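PDB 4D7K: 8-amino-8-demethylriboflavin N,N-dimethyltransferase from Streptomyces davawensis, which catalyses the two S-adenosylmethionine-dependent N-methylations that convert 8-amino-8-demethylriboflavin, by way of its monomethylated intermediate, into the antibiotic roseoflavin. Local coordinates for residues 27-32 with 67-72; 74-79 with 84-89; 328-333 with 338-343. All coordinates share one frame; numbering follows the deposited sequence.

Contact 1. Residues 27-32 with 67-72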
# COMPACT_ATOMS: atom_id res chain seq x y z
N ALA A 27 -1.23 4.59 2.94
CA ALA A 27 -2.14 3.64 3.58
C ALA A 27 -1.94 3.61 5.08
O ALA A 27 -2.91 3.54 5.85
CB ALA A 27 -1.96 2.25 3.00
N PHE A 28 -0.68 3.67 5.50
CA PHE A 28 -0.35 3.65 6.91
C PHE A 28 -0.75 4.95 7.58
O PHE A 28 -1.19 4.95 8.74
CB PHE A 28 1.14 3.39 7.11
CG PHE A 28 1.53 1.95 7.00
CD1 PHE A 28 1.14 1.04 7.97
CD2 PHE A 28 2.29 1.50 5.93
CE1 PHE A 28 1.49 -0.30 7.86
CE2 PHE A 28 2.65 0.17 5.82
CZ PHE A 28 2.26 -0.73 6.79
N VAL A 29 -0.60 6.05 6.86
CA VAL A 29 -0.98 7.37 7.36
C VAL A 29 -2.48 7.45 7.63
O VAL A 29 -2.91 7.97 8.66
CB VAL A 29 -0.57 8.48 6.37
CG1 VAL A 29 -1.35 9.77 6.61
CG2 VAL A 29 0.92 8.71 6.45
N LEU A 30 -3.27 6.91 6.71
CA LEU A 30 -4.72 6.93 6.84
C LEU A 30 -5.19 6.00 7.97
O LEU A 30 -6.18 6.28 8.65
CB LEU A 30 -5.38 6.54 5.52
CG LEU A 30 -5.07 7.44 4.32
CD1 LEU A 30 -5.64 6.85 3.06
CD2 LEU A 30 -5.65 8.82 4.56
N TYR A 31 -4.46 4.91 8.16
CA TYR A 31 -4.74 3.98 9.26
C TYR A 31 -4.56 4.68 10.61
O TYR A 31 -5.45 4.67 11.45
CB TYR A 31 -3.84 2.75 9.17
CG TYR A 31 -3.91 1.84 10.38
CD1 TYR A 31 -4.97 0.96 10.56
CD2 TYR A 31 -2.91 1.87 11.36
CE1 TYR A 31 -5.03 0.13 11.67
CE2 TYR A 31 -2.97 1.04 12.47
CZ TYR A 31 -4.03 0.18 12.62
OH TYR A 31 -4.10 -0.65 13.72
N ALA A 32 -3.40 5.30 10.79
CA ALA A 32 -3.06 5.94 12.06
C ALA A 32 -4.01 7.09 12.35
O ALA A 32 -4.42 7.30 13.49
CB ALA A 32 -1.62 6.41 12.05
N LEU A 67 0.00 14.69 11.01
CA LEU A 67 -1.13 15.46 10.48
C LEU A 67 -0.77 16.14 9.16
O LEU A 67 -1.58 16.21 8.24
CB LEU A 67 -1.60 16.51 11.49
CG LEU A 67 -2.26 16.03 12.78
CD1 LEU A 67 -2.43 17.18 13.76
CD2 LEU A 67 -3.61 15.41 12.45
N ARG A 68 0.45 16.66 9.09
CA ARG A 68 0.93 17.28 7.86
C ARG A 68 1.03 16.25 6.72
O ARG A 68 0.77 16.58 5.56
CB ARG A 68 2.28 17.95 8.13
CG ARG A 68 2.90 18.65 6.95
CD ARG A 68 4.24 19.21 7.36
NE ARG A 68 4.13 20.20 8.42
CZ ARG A 68 5.01 20.35 9.40
NH1 ARG A 68 6.07 19.56 9.46
NH2 ARG A 68 4.83 21.29 10.32
N ALA A 69 1.37 15.01 7.06
CA ALA A 69 1.45 13.94 6.06
C ALA A 69 0.07 13.60 5.54
O ALA A 69 -0.12 13.41 4.34
CB ALA A 69 2.13 12.70 6.65
N ALA A 70 -0.90 13.54 6.44
CA ALA A 70 -2.29 13.32 6.05
C ALA A 70 -2.81 14.46 5.16
O ALA A 70 -3.65 14.24 4.28
CB ALA A 70 -3.16 13.18 7.28
N ALA A 71 -2.29 15.66 5.37
CA ALA A 71 -2.62 16.79 4.51
C ALA A 71 -2.03 16.59 3.11
O ALA A 71 -2.72 16.80 2.10
CB ALA A 71 -2.12 18.10 5.13
N GLY A 72 -0.77 16.18 3.05
CA GLY A 72 -0.11 15.89 1.79
C GLY A 72 -0.86 14.85 0.97
O GLY A 72 -0.89 14.92 -0.26

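Contact 2. Residues 74-79 with 84-89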
# COMPACT_ATOMS: atom_id res chain seq x y z
N ASP A 74 -4.00 14.50 1.00
CA ASP A 74 -5.33 15.08 0.74
C ASP A 74 -6.45 14.48 1.59
O ASP A 74 -7.59 14.42 1.15
CB ASP A 74 -5.70 14.94 -0.74
CG ASP A 74 -5.01 15.95 -1.62
OD1 ASP A 74 -5.53 17.08 -1.76
OD2 ASP A 74 -3.94 15.62 -2.19
N ALA A 75 -6.12 14.05 2.81
CA ALA A 75 -7.14 13.59 3.74
C ALA A 75 -7.57 14.72 4.68
O ALA A 75 -8.74 14.82 5.05
CB ALA A 75 -6.62 12.40 4.53
N LEU A 76 -6.61 15.56 5.07
CA LEU A 76 -6.88 16.75 5.87
C LEU A 76 -6.44 17.99 5.10
O LEU A 76 -5.89 17.89 4.01
CB LEU A 76 -6.16 16.68 7.21
CG LEU A 76 -6.34 15.48 8.16
CD1 LEU A 76 -5.43 15.66 9.36
CD2 LEU A 76 -7.77 15.33 8.62
N ARG A 77 -6.70 19.16 5.68
CA ARG A 77 -6.19 20.43 5.16
C ARG A 77 -5.44 21.19 6.24
O ARG A 77 -5.91 21.27 7.38
CB ARG A 77 -7.33 21.32 4.63
CG ARG A 77 -7.93 20.88 3.31
CD ARG A 77 -8.80 22.00 2.75
NE ARG A 77 -9.90 22.34 3.64
CZ ARG A 77 -11.14 21.88 3.50
NH1 ARG A 77 -11.42 21.05 2.50
NH2 ARG A 77 -12.09 22.24 4.35
N GLU A 78 -4.29 21.74 5.90
CA GLU A 78 -3.58 22.61 6.82
C GLU A 78 -4.31 23.95 6.88
O GLU A 78 -4.77 24.45 5.86
CB GLU A 78 -2.13 22.80 6.39
CG GLU A 78 -1.28 21.56 6.56
CD GLU A 78 0.19 21.83 6.34
OE1 GLU A 78 0.81 22.46 7.23
OE2 GLU A 78 0.72 21.42 5.29
N VAL A 79 -4.40 24.52 8.08
CA VAL A 79 -5.19 25.72 8.31
C VAL A 79 -4.43 26.67 9.24
O VAL A 79 -3.84 26.21 10.23
CB VAL A 79 -6.58 25.35 8.90
CG1 VAL A 79 -7.15 26.47 9.76
CG2 VAL A 79 -7.53 24.96 7.78
N PHE A 84 -5.68 22.06 11.70
CA PHE A 84 -6.06 21.15 10.64
C PHE A 84 -7.57 20.99 10.60
O PHE A 84 -8.24 21.14 11.62
CB PHE A 84 -5.38 19.79 10.82
CG PHE A 84 -3.88 19.86 10.75
CD1 PHE A 84 -3.13 20.13 11.88
CD2 PHE A 84 -3.22 19.67 9.54
CE1 PHE A 84 -1.75 20.22 11.81
CE2 PHE A 84 -1.84 19.75 9.47
CZ PHE A 84 -1.10 20.03 10.60
N GLU A 85 -8.10 20.71 9.42
CA GLU A 85 -9.52 20.42 9.28
C GLU A 85 -9.72 19.34 8.23
O GLU A 85 -8.76 18.92 7.58
CB GLU A 85 -10.31 21.68 8.93
CG GLU A 85 -10.06 22.25 7.54
CD GLU A 85 -10.89 23.50 7.28
OE1 GLU A 85 -11.34 24.11 8.28
OE2 GLU A 85 -11.10 23.87 6.11
N LEU A 86 -10.96 18.89 8.07
CA LEU A 86 -11.27 17.78 7.18
C LEU A 86 -11.27 18.14 5.70
O LEU A 86 -11.96 19.07 5.29
CB LEU A 86 -12.63 17.19 7.55
CG LEU A 86 -12.70 16.32 8.80
CD1 LEU A 86 -14.15 15.95 9.10
CD2 LEU A 86 -11.85 15.07 8.63
N ALA A 87 -10.51 17.39 4.91
CA ALA A 87 -10.67 17.39 3.46
C ALA A 87 -11.72 16.32 3.13
O ALA A 87 -12.03 15.49 3.99
CB ALA A 87 -9.34 17.11 2.75
N PRO A 88 -12.28 16.33 1.90
CA PRO A 88 -13.31 15.33 1.56
C PRO A 88 -12.95 13.87 1.86
O PRO A 88 -13.81 13.12 2.33
CB PRO A 88 -13.49 15.54 0.05
CG PRO A 88 -13.21 17.00 -0.14
CD PRO A 88 -12.11 17.33 0.83
N MET A 89 -11.72 13.45 1.59
CA MET A 89 -11.34 12.06 1.78
C MET A 89 -11.30 11.68 3.27
O MET A 89 -11.69 10.58 3.65
CB MET A 89 -9.98 11.78 1.12
CG MET A 89 -9.71 10.31 0.84
SD MET A 89 -8.21 10.03 -0.13
CE MET A 89 -6.96 10.41 1.09
O HOH W 1 -9.94 14.81 -0.19

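Contact 3. Residues 328-333 with 338-343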
# COMPACT_ATOMS: atom_id res chain seq x y z
N VAL A 328 -26.91 -20.37 -18.38
CA VAL A 328 -27.40 -19.61 -19.53
C VAL A 328 -26.32 -18.64 -19.98
O VAL A 328 -26.11 -18.44 -21.18
CB VAL A 328 -28.69 -18.85 -19.19
CG1 VAL A 328 -29.14 -18.01 -20.37
CG2 VAL A 328 -29.78 -19.82 -18.79
N GLY A 329 -25.63 -18.05 -19.01
CA GLY A 329 -24.53 -17.14 -19.30
C GLY A 329 -23.87 -16.59 -18.05
O GLY A 329 -24.48 -16.56 -16.99
N ILE A 330 -22.62 -16.17 -18.18
CA ILE A 330 -21.92 -15.50 -17.09
C ILE A 330 -21.68 -14.04 -17.46
O ILE A 330 -20.76 -13.72 -18.20
CB ILE A 330 -20.58 -16.20 -16.78
CG1 ILE A 330 -20.82 -17.67 -16.42
CG2 ILE A 330 -19.85 -15.47 -15.65
CD1 ILE A 330 -19.57 -18.42 -16.04
N HIS A 331 -22.55 -13.17 -16.95
CA HIS A 331 -22.52 -11.76 -17.33
C HIS A 331 -21.56 -10.97 -16.45
O HIS A 331 -21.70 -10.98 -15.23
CB HIS A 331 -23.92 -11.16 -17.26
CG HIS A 331 -24.98 -12.01 -17.88
ND1 HIS A 331 -25.47 -11.78 -19.15
CD2 HIS A 331 -25.65 -13.08 -17.40
CE1 HIS A 331 -26.40 -12.68 -19.43
NE2 HIS A 331 -26.53 -13.48 -18.38
N PRO A 332 -20.60 -10.28 -17.08
CA PRO A 332 -19.64 -9.44 -16.35
C PRO A 332 -20.33 -8.29 -15.62
O PRO A 332 -21.12 -7.57 -16.22
CB PRO A 332 -18.73 -8.91 -17.46
CG PRO A 332 -18.93 -9.83 -18.62
CD PRO A 332 -20.35 -10.29 -18.52
N ALA A 333 -20.02 -8.14 -14.34
CA ALA A 333 -20.56 -7.04 -13.54
C ALA A 333 -19.42 -6.17 -13.03
O ALA A 333 -19.06 -6.23 -11.85
CB ALA A 333 -21.39 -7.59 -12.37
N ALA A 338 -19.36 -11.10 -11.34
CA ALA A 338 -20.15 -11.53 -12.48
C ALA A 338 -21.47 -12.10 -12.00
O ALA A 338 -21.58 -12.57 -10.86
CB ALA A 338 -19.39 -12.57 -13.29
N VAL A 339 -22.48 -12.05 -12.85
CA VAL A 339 -23.74 -12.70 -12.54
C VAL A 339 -23.86 -13.99 -13.34
O VAL A 339 -24.00 -13.97 -14.56
CB VAL A 339 -24.94 -11.80 -12.84
CG1 VAL A 339 -26.24 -12.56 -12.61
CG2 VAL A 339 -24.89 -10.56 -11.97
N ILE A 340 -23.77 -15.12 -12.64
CA ILE A 340 -23.94 -16.42 -13.27
C ILE A 340 -25.43 -16.74 -13.38
O ILE A 340 -26.07 -17.03 -12.38
CB ILE A 340 -23.24 -17.54 -12.48
CG1 ILE A 340 -21.76 -17.20 -12.27
CG2 ILE A 340 -23.37 -18.88 -13.21
CD1 ILE A 340 -21.00 -18.25 -11.48
N GLU A 341 -25.97 -16.66 -14.58
CA GLU A 341 -27.39 -16.95 -14.78
C GLU A 341 -27.60 -18.44 -15.03
O GLU A 341 -27.09 -18.99 -16.01
CB GLU A 341 -27.94 -16.12 -15.94
CG GLU A 341 -29.44 -16.27 -16.14
CD GLU A 341 -29.92 -15.61 -17.41
OE1 GLU A 341 -29.15 -14.83 -18.01
OE2 GLU A 341 -31.08 -15.86 -17.81
N CYS A 342 -28.35 -19.08 -14.14
CA CYS A 342 -28.57 -20.53 -14.23
C CYS A 342 -30.04 -20.87 -14.44
O CYS A 342 -30.93 -20.24 -13.88
CB CYS A 342 -28.06 -21.22 -12.97
SG CYS A 342 -26.34 -20.91 -12.59
N ARG A 343 -30.28 -21.90 -15.24
CA ARG A 343 -31.64 -22.32 -15.56
C ARG A 343 -31.85 -23.79 -15.19
O ARG A 343 -30.93 -24.60 -15.31
CB ARG A 343 -31.91 -22.10 -17.05
CG ARG A 343 -33.29 -22.51 -17.53
CD ARG A 343 -33.39 -22.27 -19.03
NE ARG A 343 -32.19 -22.72 -19.72
CZ ARG A 343 -31.82 -22.32 -20.93
NH1 ARG A 343 -32.56 -21.45 -21.60
NH2 ARG A 343 -30.70 -22.79 -21.47

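Contact 1. Residues 27-32 with 67-72
Val29 meets Ala69 and Ala70 with its two methyl groups, one for each alanine. CG1 of Val29 lies 3.7 Å from CA of Ala70, so this branch rests on the helix backbone itself. The same methyl is 3.9 Å from CB of Ala70. The other branch is a looser neighbour: CG2 of Val29 is 4.2 Å from CB of Ala69. One torsion sets this division. With chi1 at 161°, CG1 is anti to the backbone N and lies beside the carbonyl carbon, while CG2 lies beside the N. The two methyls therefore spread over successive residues of the facing helix.

With only alanine CB atoms facing Val29, the backbones lie close. CA of Val29 and CA of Ala70 are 6.2 Å apart. All three touching residues are buried, and what passes between them is purely apolar. The contact is narrow, with 112 Å² buried in total.

It joins helix 13-35 to helix 60-72 in the dimerisation domain. This domain belongs to the helix-turn-helix clan and precedes the Rossmann-like catalytic domain in O-methyltransferases of this family. Helix 60-72 is followed, after a short turn, by strand 76-79.

Further out, the second subunit packs on the same residues. Leu300 of the second subunit packs on Val29, and Lys296 of the second subunit packs on Ala69. On helix 13-35, the ring of Phe28 meets that of Tyr117 of the second subunit, with the planes at about 40°. Tyr31 of the same helix turn is held through its OH, which is hydrogen-bonded to OE1 of Glu110 in its own chain.

Contact 2. Residues 74-79 with 84-89
OE2 of Glu85 takes two N-H groups of Arg77. The strong bond comes from NH2 of Arg77, 2.6 Å from OE2 of Glu85, and is fairly straight at 163°. The bond from NE is weak. The oxygen lies in the guanidinium plane, at its edge, whereas the donor NH2 stands above the carboxylate plane. This salt bridge ties the two strands of an antiparallel beta hairpin, 76-79 and 83-86, in the dimerisation domain. Arg77 and Glu85 form a hydrogen-bonded pair, with N of Arg77 2.8 Å from O of Glu85 and N of Glu85 3.0 Å from O of Arg77.

CG of Glu85 sits between the backbone N and the carbonyl carbon (chi1 69°), and the side chain runs on extended toward the bent arginine. CG2 of Val79 packs against its CG and CD. O of Leu86 lies over one guanidinium face without bonding to it.

Glu78 and Phe84 point from the same face of the hairpin and lie side by side. CG of Glu78 is 3.5 Å from CE2 of Phe84. The carboxylate goes on to a salt bridge with Lys296 of the second subunit.

Past the strands, N of Ala87 bonds to O of Ala75. One water bridges the two segments there, giving a hydrogen to O of Asp74 at 2.7 Å and accepting one from N of Met89 at 2.9 Å.

Contact 3. Residues 328-333 with 338-343
Glu341 reaches across to His331 and Val328, and its side chain meets a partner at almost every atom. CB of Glu341 lies 3.6 Å from O of Gly329 and is near the edge of the His331 ring. CG passes CB of Val328. The side chain keeps CG anti to the backbone N (chi1 -175°) and stays extended, which carries the carboxylate alongside the neighbouring strand. CD of Glu341 is 3.9 Å from CG1 of Val328. At the tip the oxygens divide. OE1 of Glu341 accepts a hydrogen bond from NE2 of His331 at 3.0 Å, met nearly along its C-O axis. The N-H...O angle is a bent 145°, and OE1 is tilted from the ring plane. OE2 makes salt bridges with Arg178 and Arg280. These two positive groups would favour the charged, buried carboxylate.

Val328 also lays CG2 over the centre of one face of the Arg343 guanidinium, 3.9 Å from its CZ. On the face opposite His331 and Glu341, CG2 of Ile330 packs 3.8 Å from CB of Ala338. Between the strands, His331 and Val339 exchange two backbone bonds.

O of Glu341 accepts a hydrogen bond from N of Val328 at 2.7 Å and, weakly, one from N of Gly329. Two residues thus oppose one, a classic beta bulge in the hairpin that edges the seven-stranded sheet, with the 3-2-1-4-5-7-6 strand order of class I methyltransferases.

Contacts 1 and 2 share the dimerisation domain, with centres 10 Å apart, and both touch the second subunit. Helix 60-72 precedes strand 76-79. Its Leu67 packs on Leu76 and Phe84, and O of Ala70 probably accepts a hydrogen bond from N of Ala75. Contact 3 lies about 41 Å from contact 1 and 43 Å from contact 2, centre to centre, in the catalytic domain, and no other chain of the assembly touches it. Contact 1 is wholly buried and apolar, between helices. Contacts 2 and 3 are partly buried hairpins with backbone bonding and one cross-strand polar side-chain pair each. The pair's carboxylate is partly exposed in contact 2 (Glu85) and buried in contact 3 (Glu341).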